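Local coordinates for xylulose kinase (Escherichia coli, PDB 2ITM), which catalyses the ATP-dependent phosphorylation of D-xylulose to D-xylulose 5-phosphate, and less efficiently that of 1-deoxy-D-xylulose, at residues A[203-212]-A[223-231]; A[253-263]-A[284-295]. All coordinates share one frame; numbering follows the deposited sequence.

How the interactions relate
Both contacts pair antiparallel strands, one in each of the two actin-like ATPase-type domains of this FGGY kinase. Interaction 1 lies in the N-terminal domain and forms an edge of its mixed sheet. Interaction 2 lies in the C-terminal domain and is buried near the middle of the chain. Their centres are about 26 Å apart, and their nearest atoms about 6 Å, without touching. Interaction 2 reaches D-xylulose directly through M288, whose side chain is about 7 Å from that of D233, the inferred proton acceptor. Interaction 1 stays further off: G230 is about 10 Å from the side chain of D233 and about 13 Å from the sugar.

Interaction 1: residues A[203-212]-A[223-231]; sequences YEGSEITGAL and ATVPVVAGG
G205 packs its bare CA against the backbone at G230, with G205 CA 3.1 Å from G230 O. A CB on G205 would clash with that oxygen. G230 N in turn hydrogen-bonds to G205 O, in the carbonyl plane and on a lone pair. Further on, V227 O takes the N-H of T209 almost straight, at 171° and 2.8 Å from T209 N. V227 N returns a hydrogen bond to G210 O. L212 N then hydrogen-bonds to V225 O. With chi1 at 60°, T209 CG2 is anti to the carbonyl carbon, which puts it over the centre of the Y203 ring face. It also meets A229 CB at 3.8 Å. A serine at T209 would lack this methyl and would probably leave the Y203 face and A229 CB without their shared apolar neighbour. I208 CD1 rests on P226 CB at 3.5 Å, the two side chains side by side and pointing the same way. On the V227 face, the L212 and V227 side chains cross at about a right angle, L212 CD2 3.8 Å from V227 CG2. R157 hydrogen-bonds to the carbonyls of V228 and A229. The pair is an antiparallel edge of the mixed sheet in the N-terminal actin-like ATPase domain, with 208-211 outermost.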
loop_
_atom_site.group_PDB
_atom_site.type_symbol
_atom_site.label_atom_id
_atom_site.label_comp_id
_atom_site.label_asym_id
_atom_site.label_seq_id
_atom_site.Cartn_x
_atom_site.Cartn_y
_atom_site.Cartn_z
ATOM N N TYR A 203 17.642 -45.174 9.308
ATOM C CA TYR A 203 18.649 -45.094 10.346
ATOM C C TYR A 203 18.436 -43.844 11.183
ATOM O O TYR A 203 17.679 -42.971 10.811
ATOM C CB TYR A 203 20.045 -45.069 9.732
ATOM C CG TYR A 203 20.468 -46.326 9.019
ATOM C CD1 TYR A 203 19.873 -46.709 7.837
ATOM C CD2 TYR A 203 21.474 -47.123 9.524
ATOM C CE1 TYR A 203 20.268 -47.855 7.179
ATOM C CE2 TYR A 203 21.877 -48.261 8.878
ATOM C CZ TYR A 203 21.274 -48.630 7.705
ATOM O OH TYR A 203 21.677 -49.768 7.067
ATOM N N GLU A 204 19.123 -43.759 12.309
ATOM C CA GLU A 204 19.326 -42.483 12.980
ATOM C C GLU A 204 20.449 -41.694 12.328
ATOM O O GLU A 204 21.324 -42.263 11.712
ATOM C CB GLU A 204 19.588 -42.691 14.464
ATOM C CG GLU A 204 18.531 -43.499 15.183
ATOM C CD GLU A 204 17.235 -42.746 15.390
ATOM O OE1 GLU A 204 17.221 -41.525 15.250
ATOM O OE2 GLU A 204 16.229 -43.387 15.699
ATOM N N GLY A 205 20.397 -40.378 12.445
ATOM C CA GLY A 205 21.311 -39.499 11.742
ATOM C C GLY A 205 22.772 -39.845 11.911
ATOM O O GLY A 205 23.553 -39.682 10.991
ATOM N N SER A 206 23.121 -40.340 13.091
ATOM C CA SER A 206 24.504 -40.493 13.514
ATOM C C SER A 206 25.052 -41.891 13.245
ATOM O O SER A 206 26.186 -42.186 13.571
ATOM C CB SER A 206 24.637 -40.156 14.997
ATOM O OG SER A 206 23.578 -40.710 15.741
ATOM N N GLU A 207 24.228 -42.730 12.636
ATOM C CA GLU A 207 24.581 -44.100 12.303
ATOM C C GLU A 207 25.149 -44.233 10.884
ATOM O O GLU A 207 24.803 -43.474 9.997
ATOM C CB GLU A 207 23.364 -45.007 12.474
ATOM C CG GLU A 207 22.896 -45.156 13.904
ATOM C CD GLU A 207 21.597 -45.926 14.038
ATOM O OE1 GLU A 207 21.212 -46.233 15.178
ATOM O OE2 GLU A 207 20.958 -46.221 13.019
ATOM N N ILE A 208 26.024 -45.210 10.699
ATOM C CA ILE A 208 26.637 -45.486 9.407
ATOM C C ILE A 208 25.755 -46.338 8.489
ATOM O O ILE A 208 25.206 -47.344 8.891
ATOM C CB ILE A 208 28.013 -46.133 9.613
ATOM C CG1 ILE A 208 28.905 -45.221 10.447
ATOM C CG2 ILE A 208 28.675 -46.474 8.314
ATOM C CD1 ILE A 208 30.322 -45.634 10.473
ATOM N N THR A 209 25.600 -45.895 7.255
ATOM C CA THR A 209 24.739 -46.569 6.300
ATOM C C THR A 209 25.534 -47.361 5.270
ATOM O O THR A 209 24.979 -48.117 4.497
ATOM C CB THR A 209 23.838 -45.568 5.593
ATOM O OG1 THR A 209 24.642 -44.619 4.901
ATOM C CG2 THR A 209 23.071 -44.762 6.582
ATOM N N GLY A 210 26.841 -47.170 5.277
ATOM C CA GLY A 210 27.703 -47.731 4.269
ATOM C C GLY A 210 28.991 -46.961 4.148
ATOM O O GLY A 210 29.415 -46.292 5.082
ATOM N N ALA A 211 29.608 -47.066 2.981
ATOM C CA ALA A 211 30.856 -46.401 2.699
ATOM C C ALA A 211 30.892 -45.942 1.254
ATOM O O ALA A 211 30.143 -46.435 0.430
ATOM C CB ALA A 211 32.001 -47.312 2.980
ATOM N N LEU A 212 31.757 -44.982 0.958
ATOM C CA LEU A 212 32.007 -44.603 -0.418
ATOM C C LEU A 212 32.420 -45.801 -1.236
ATOM O O LEU A 212 33.254 -46.585 -0.827
ATOM C CB LEU A 212 33.073 -43.525 -0.527
ATOM C CG LEU A 212 32.944 -42.235 0.260
ATOM C CD1 LEU A 212 34.090 -41.322 -0.078
ATOM C CD2 LEU A 212 31.624 -41.561 0.028
ATOM N N ALA A 223 39.793 -42.131 0.969
ATOM C CA ALA A 223 39.526 -43.524 1.336
ATOM C C ALA A 223 38.051 -43.890 1.197
ATOM O O ALA A 223 37.203 -43.017 1.188
ATOM C CB ALA A 223 40.005 -43.789 2.738
ATOM N N THR A 224 37.760 -45.183 1.094
ATOM C CA THR A 224 36.385 -45.661 1.082
ATOM C C THR A 224 35.730 -45.428 2.427
ATOM O O THR A 224 35.390 -46.358 3.134
ATOM C CB THR A 224 36.295 -47.147 0.707
ATOM O OG1 THR A 224 37.109 -47.926 1.583
ATOM C CG2 THR A 224 36.875 -47.392 -0.646
ATOM N N VAL A 225 35.563 -44.157 2.755
ATOM C CA VAL A 225 35.213 -43.698 4.086
ATOM C C VAL A 225 33.755 -44.014 4.439
ATOM O O VAL A 225 32.903 -44.057 3.572
ATOM C CB VAL A 225 35.468 -42.183 4.168
ATOM C CG1 VAL A 225 34.232 -41.420 4.542
ATOM C CG2 VAL A 225 36.645 -41.867 5.047
ATOM N N PRO A 226 33.478 -44.229 5.722
ATOM C CA PRO A 226 32.117 -44.515 6.177
ATOM C C PRO A 226 31.184 -43.318 6.046
ATOM O O PRO A 226 31.594 -42.187 6.258
ATOM C CB PRO A 226 32.307 -44.870 7.646
ATOM C CG PRO A 226 33.746 -44.761 7.917
ATOM C CD PRO A 226 34.371 -43.968 6.858
ATOM N N VAL A 227 29.941 -43.576 5.672
ATOM C CA VAL A 227 28.973 -42.524 5.445
ATOM C C VAL A 227 27.818 -42.630 6.425
ATOM O O VAL A 227 27.236 -43.683 6.572
ATOM C CB VAL A 227 28.398 -42.595 4.036
ATOM C CG1 VAL A 227 27.324 -41.549 3.848
ATOM C CG2 VAL A 227 29.480 -42.482 3.002
ATOM N N VAL A 228 27.491 -41.529 7.083
ATOM C CA VAL A 228 26.356 -41.516 7.988
ATOM C C VAL A 228 25.046 -41.134 7.302
ATOM O O VAL A 228 25.043 -40.606 6.208
ATOM C CB VAL A 228 26.599 -40.655 9.239
ATOM C CG1 VAL A 228 27.847 -41.099 9.981
ATOM C CG2 VAL A 228 26.659 -39.199 8.885
ATOM N N ALA A 229 23.938 -41.418 7.968
ATOM C CA ALA A 229 22.614 -41.139 7.433
ATOM C C ALA A 229 22.345 -39.655 7.193
ATOM O O ALA A 229 21.663 -39.297 6.263
ATOM C CB ALA A 229 21.560 -41.728 8.322
ATOM N N GLY A 230 22.884 -38.806 8.054
ATOM C CA GLY A 230 22.677 -37.379 7.956
ATOM C C GLY A 230 21.349 -36.908 8.518
ATOM O O GLY A 230 20.798 -37.503 9.426
ATOM N N GLY A 231 20.851 -35.819 7.953
ATOM C CA GLY A 231 19.577 -35.218 8.334
ATOM C C GLY A 231 18.993 -34.403 7.195
ATOM O O GLY A 231 19.704 -33.985 6.291
#

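Interaction 2: residues A[253-263]-A[284-295]. With XUL (D-xylulose), chain C.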
loop_
_atom_site.group_PDB
_atom_site.type_symbol
_atom_site.label_atom_id
_atom_site.label_comp_id
_atom_site.label_asym_id
_atom_site.label_seq_id
_atom_site.Cartn_x
_atom_site.Cartn_y
_atom_site.Cartn_z
ATOM N N LEU A 253 17.112 -15.844 11.775
ATOM C CA LEU A 253 16.759 -14.672 11.012
ATOM C C LEU A 253 17.658 -14.548 9.790
ATOM O O LEU A 253 18.218 -13.501 9.524
ATOM C CB LEU A 253 16.841 -13.428 11.893
ATOM C CG LEU A 253 16.439 -13.594 13.359
ATOM C CD1 LEU A 253 17.071 -12.545 14.200
ATOM C CD2 LEU A 253 14.961 -13.549 13.526
ATOM N N GLY A 254 17.784 -15.642 9.061
ATOM C CA GLY A 254 18.627 -15.687 7.891
ATOM C C GLY A 254 17.841 -15.432 6.628
ATOM O O GLY A 254 16.773 -14.840 6.663
ATOM N N THR A 255 18.378 -15.887 5.510
ATOM C CA THR A 255 17.704 -15.751 4.235
ATOM C C THR A 255 16.537 -16.696 4.170
ATOM O O THR A 255 15.630 -16.522 3.370
ATOM C CB THR A 255 18.666 -16.070 3.106
ATOM O OG1 THR A 255 19.209 -17.377 3.304
ATOM C CG2 THR A 255 19.884 -15.157 3.164
ATOM N N SER A 256 16.564 -17.707 5.021
ATOM C CA SER A 256 15.407 -18.543 5.208
ATOM C C SER A 256 15.050 -18.614 6.670
ATOM O O SER A 256 15.852 -19.037 7.482
ATOM C CB SER A 256 15.671 -19.933 4.658
ATOM O OG SER A 256 16.114 -20.793 5.678
ATOM N N GLY A 257 13.849 -18.180 7.008
ATOM C CA GLY A 257 13.476 -18.022 8.392
ATOM C C GLY A 257 12.898 -19.296 8.961
ATOM O O GLY A 257 12.025 -19.894 8.356
ATOM N N VAL A 258 13.391 -19.700 10.121
ATOM C CA VAL A 258 12.901 -20.892 10.795
ATOM C C VAL A 258 12.893 -20.706 12.300
ATOM O O VAL A 258 13.777 -20.087 12.855
ATOM C CB VAL A 258 13.794 -22.129 10.523
ATOM C CG1 VAL A 258 13.027 -23.387 10.777
ATOM C CG2 VAL A 258 14.345 -22.113 9.143
ATOM N N TYR A 259 11.904 -21.279 12.957
ATOM C CA TYR A 259 12.008 -21.550 14.380
ATOM C C TYR A 259 12.051 -23.042 14.618
ATOM O O TYR A 259 11.149 -23.763 14.230
ATOM C CB TYR A 259 10.845 -20.908 15.138
ATOM C CG TYR A 259 10.937 -20.948 16.650
ATOM C CD1 TYR A 259 12.019 -20.421 17.317
ATOM C CD2 TYR A 259 9.915 -21.493 17.412
ATOM C CE1 TYR A 259 12.093 -20.454 18.685
ATOM C CE2 TYR A 259 9.982 -21.528 18.783
ATOM C CZ TYR A 259 11.077 -21.005 19.413
ATOM O OH TYR A 259 11.150 -21.031 20.772
ATOM N N PHE A 260 13.120 -23.492 15.254
ATOM C CA PHE A 260 13.382 -24.906 15.449
ATOM C C PHE A 260 13.553 -25.165 16.937
ATOM O O PHE A 260 14.379 -24.540 17.581
ATOM C CB PHE A 260 14.656 -25.291 14.694
ATOM C CG PHE A 260 14.930 -26.755 14.654
ATOM C CD1 PHE A 260 14.828 -27.456 13.478
ATOM C CD2 PHE A 260 15.328 -27.424 15.777
ATOM C CE1 PHE A 260 15.090 -28.799 13.434
ATOM C CE2 PHE A 260 15.598 -28.771 15.739
ATOM C CZ PHE A 260 15.472 -29.454 14.568
ATOM N N ALA A 261 12.736 -26.051 17.473
ATOM C CA ALA A 261 12.791 -26.368 18.880
ATOM C C ALA A 261 12.730 -27.862 19.118
ATOM O O ALA A 261 11.817 -28.530 18.663
ATOM C CB ALA A 261 11.690 -25.674 19.615
ATOM N N VAL A 262 13.710 -28.374 19.840
ATOM C CA VAL A 262 13.721 -29.758 20.262
ATOM C C VAL A 262 12.727 -30.004 21.380
ATOM O O VAL A 262 12.712 -29.290 22.358
ATOM C CB VAL A 262 15.097 -30.173 20.755
ATOM C CG1 VAL A 262 15.067 -31.573 21.254
ATOM C CG2 VAL A 262 16.114 -30.021 19.669
ATOM N N SER A 263 11.903 -31.024 21.213
ATOM C CA SER A 263 10.775 -31.261 22.101
ATOM C C SER A 263 11.077 -32.341 23.122
ATOM O O SER A 263 12.034 -33.083 22.987
ATOM C CB SER A 263 9.517 -31.623 21.318
ATOM O OG SER A 263 9.671 -32.806 20.578
ATOM N N ARG A 284 15.407 -38.384 19.667
ATOM C CA ARG A 284 15.145 -36.967 19.648
ATOM C C ARG A 284 14.103 -36.592 18.616
ATOM O O ARG A 284 14.057 -37.160 17.537
ATOM C CB ARG A 284 16.424 -36.187 19.388
ATOM C CG ARG A 284 17.348 -36.059 20.565
ATOM C CD ARG A 284 16.715 -35.465 21.789
ATOM N NE ARG A 284 16.662 -36.455 22.843
ATOM C CZ ARG A 284 17.583 -36.601 23.763
ATOM N NH1 ARG A 284 18.620 -35.803 23.779
ATOM N NH2 ARG A 284 17.462 -37.544 24.669
ATOM N N TRP A 285 13.295 -35.601 18.965
ATOM C CA TRP A 285 12.176 -35.136 18.163
ATOM C C TRP A 285 12.155 -33.607 18.200
ATOM O O TRP A 285 12.716 -33.005 19.091
ATOM C CB TRP A 285 10.872 -35.648 18.763
ATOM C CG TRP A 285 10.504 -37.023 18.409
ATOM C CD1 TRP A 285 9.835 -37.415 17.316
ATOM C CD2 TRP A 285 10.756 -38.195 19.169
ATOM N NE1 TRP A 285 9.651 -38.773 17.330
ATOM C CE2 TRP A 285 10.218 -39.274 18.466
ATOM C CE3 TRP A 285 11.392 -38.444 20.381
ATOM C CZ2 TRP A 285 10.292 -40.569 18.928
ATOM C CZ3 TRP A 285 11.464 -39.723 20.836
ATOM C CH2 TRP A 285 10.916 -40.774 20.116
ATOM N N HIS A 286 11.481 -32.989 17.243
ATOM C CA HIS A 286 11.434 -31.537 17.149
ATOM C C HIS A 286 10.185 -30.966 16.502
ATOM O O HIS A 286 9.505 -31.628 15.729
ATOM C CB HIS A 286 12.681 -30.969 16.474
ATOM C CG HIS A 286 12.624 -30.966 14.980
ATOM N ND1 HIS A 286 13.176 -31.963 14.213
ATOM C CD2 HIS A 286 12.099 -30.076 14.110
ATOM C CE1 HIS A 286 12.987 -31.690 12.938
ATOM N NE2 HIS A 286 12.334 -30.551 12.849
ATOM N N LEU A 287 9.900 -29.721 16.837
ATOM C CA LEU A 287 8.891 -28.947 16.154
ATOM C C LEU A 287 9.592 -27.947 15.265
ATOM O O LEU A 287 10.713 -27.554 15.527
ATOM C CB LEU A 287 8.004 -28.215 17.155
ATOM C CG LEU A 287 6.716 -28.882 17.606
ATOM C CD1 LEU A 287 6.876 -30.347 17.706
ATOM C CD2 LEU A 287 6.267 -28.322 18.914
ATOM N N MET A 288 8.920 -27.538 14.208
ATOM C CA MET A 288 9.416 -26.448 13.395
ATOM C C MET A 288 8.315 -25.649 12.718
ATOM O O MET A 288 7.228 -26.150 12.472
ATOM C CB MET A 288 10.492 -26.927 12.412
ATOM C CG MET A 288 10.019 -27.226 11.020
ATOM S SD MET A 288 9.641 -25.748 10.082
ATOM C CE MET A 288 10.588 -26.020 8.612
ATOM N N SER A 289 8.618 -24.392 12.446
ATOM C CA SER A 289 7.709 -23.516 11.751
ATOM C C SER A 289 8.483 -22.575 10.862
ATOM O O SER A 289 9.469 -21.993 11.282
ATOM C CB SER A 289 6.869 -22.733 12.747
ATOM O OG SER A 289 5.950 -21.916 12.083
ATOM N N VAL A 290 8.034 -22.441 9.627
ATOM C CA VAL A 290 8.561 -21.419 8.759
ATOM C C VAL A 290 8.287 -20.052 9.362
ATOM O O VAL A 290 7.211 -19.790 9.865
ATOM C CB VAL A 290 8.035 -21.519 7.334
ATOM C CG1 VAL A 290 8.640 -20.458 6.474
ATOM C CG2 VAL A 290 8.355 -22.857 6.763
ATOM N N MET A 291 9.292 -19.200 9.331
ATOM C CA MET A 291 9.160 -17.852 9.830
ATOM C C MET A 291 9.540 -16.874 8.755
ATOM O O MET A 291 10.138 -17.247 7.763
ATOM C CB MET A 291 10.039 -17.661 11.048
ATOM C CG MET A 291 9.696 -18.603 12.187
ATOM S SD MET A 291 8.119 -18.273 12.938
ATOM C CE MET A 291 8.634 -17.460 14.395
ATOM N N LEU A 292 9.192 -15.613 8.957
ATOM C CA LEU A 292 9.709 -14.527 8.141
ATOM C C LEU A 292 11.232 -14.573 8.134
ATOM O O LEU A 292 11.856 -14.969 9.103
ATOM C CB LEU A 292 9.187 -13.161 8.598
ATOM C CG LEU A 292 7.710 -12.853 8.393
ATOM C CD1 LEU A 292 7.228 -11.903 9.435
ATOM C CD2 LEU A 292 7.411 -12.328 7.015
ATOM N N SER A 293 11.806 -14.160 7.015
ATOM C CA SER A 293 13.224 -13.886 6.935
ATOM C C SER A 293 13.480 -12.478 7.441
ATOM O O SER A 293 13.460 -11.536 6.680
ATOM C CB SER A 293 13.721 -14.017 5.499
ATOM O OG SER A 293 13.289 -15.227 4.924
ATOM N N ALA A 294 13.719 -12.356 8.738
ATOM C CA ALA A 294 13.943 -11.065 9.372
ATOM C C ALA A 294 15.099 -10.374 8.681
ATOM O O ALA A 294 15.187 -9.154 8.656
ATOM C CB ALA A 294 14.261 -11.263 10.801
ATOM N N ALA A 295 15.991 -11.180 8.123
ATOM C CA ALA A 295 17.105 -10.697 7.330
ATOM C C ALA A 295 16.598 -10.036 6.055
ATOM O O ALA A 295 16.880 -8.879 5.787
ATOM C CB ALA A 295 18.058 -11.816 7.009
HETATM C C1 XUL C . 9.818 -27.855 5.284
HETATM C C2 XUL C . 11.055 -26.975 5.339
HETATM C C3 XUL C . 12.339 -27.527 4.830
HETATM C C4 XUL C . 12.669 -26.712 3.607
HETATM C C5 XUL C . 13.705 -27.370 2.719
HETATM O O1 XUL C . 9.749 -28.701 6.403
HETATM O O2 XUL C . 10.900 -25.574 5.300
HETATM O O3 XUL C . 12.059 -28.827 4.400
HETATM O O4 XUL C . 11.454 -26.599 2.920
HETATM O O5 XUL C . 14.044 -28.606 3.262
HETATM O O HOH W 1 13.643 -35.198 21.558
#
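Strands 257-262 and 285-291 run antiparallel at 158°, their axes 4.3 Å apart at closest approach. Y259 and S289 exchange backbone hydrogen bonds in both directions, as do A261 and L287. S263 N to W285 O continues the ladder, and a water bridges S263 O and W285 N. V258, F260, M288 and H286 share one face of the sheet. There the F260 and H286 rings form an offset stack, with centroids 4.0 Å apart and planes at 21°. F260 CZ sits over the centre of the imidazole, 3.3 Å from H286 CG. The histidine CG lies between its backbone N and carbonyl carbon (chi1 84°), which places the ring over F260. M288 CB lies at the imidazole edge. M288 bends at chi2 and chi3, and its CE comes to 3.4 Å from O2 of D-xylulose. Y259 points to the opposite face, and its CB touches M291 CG at 3.9 Å. G257 lies close against the backbone of 291-293, where a CB would clash with L292 O. L253 CB packs on A294 CB at 3.5 Å, at the start of helix 294-304. Helix 233-241 meets V258, F260 and M288 on the sugar side. Helix 358-381 covers Y259, whose hydroxyl hydrogen-bonds to H381. Strand 249-253 pairs with the other edge of 257-262, and strand 275-278 flanks 285-291.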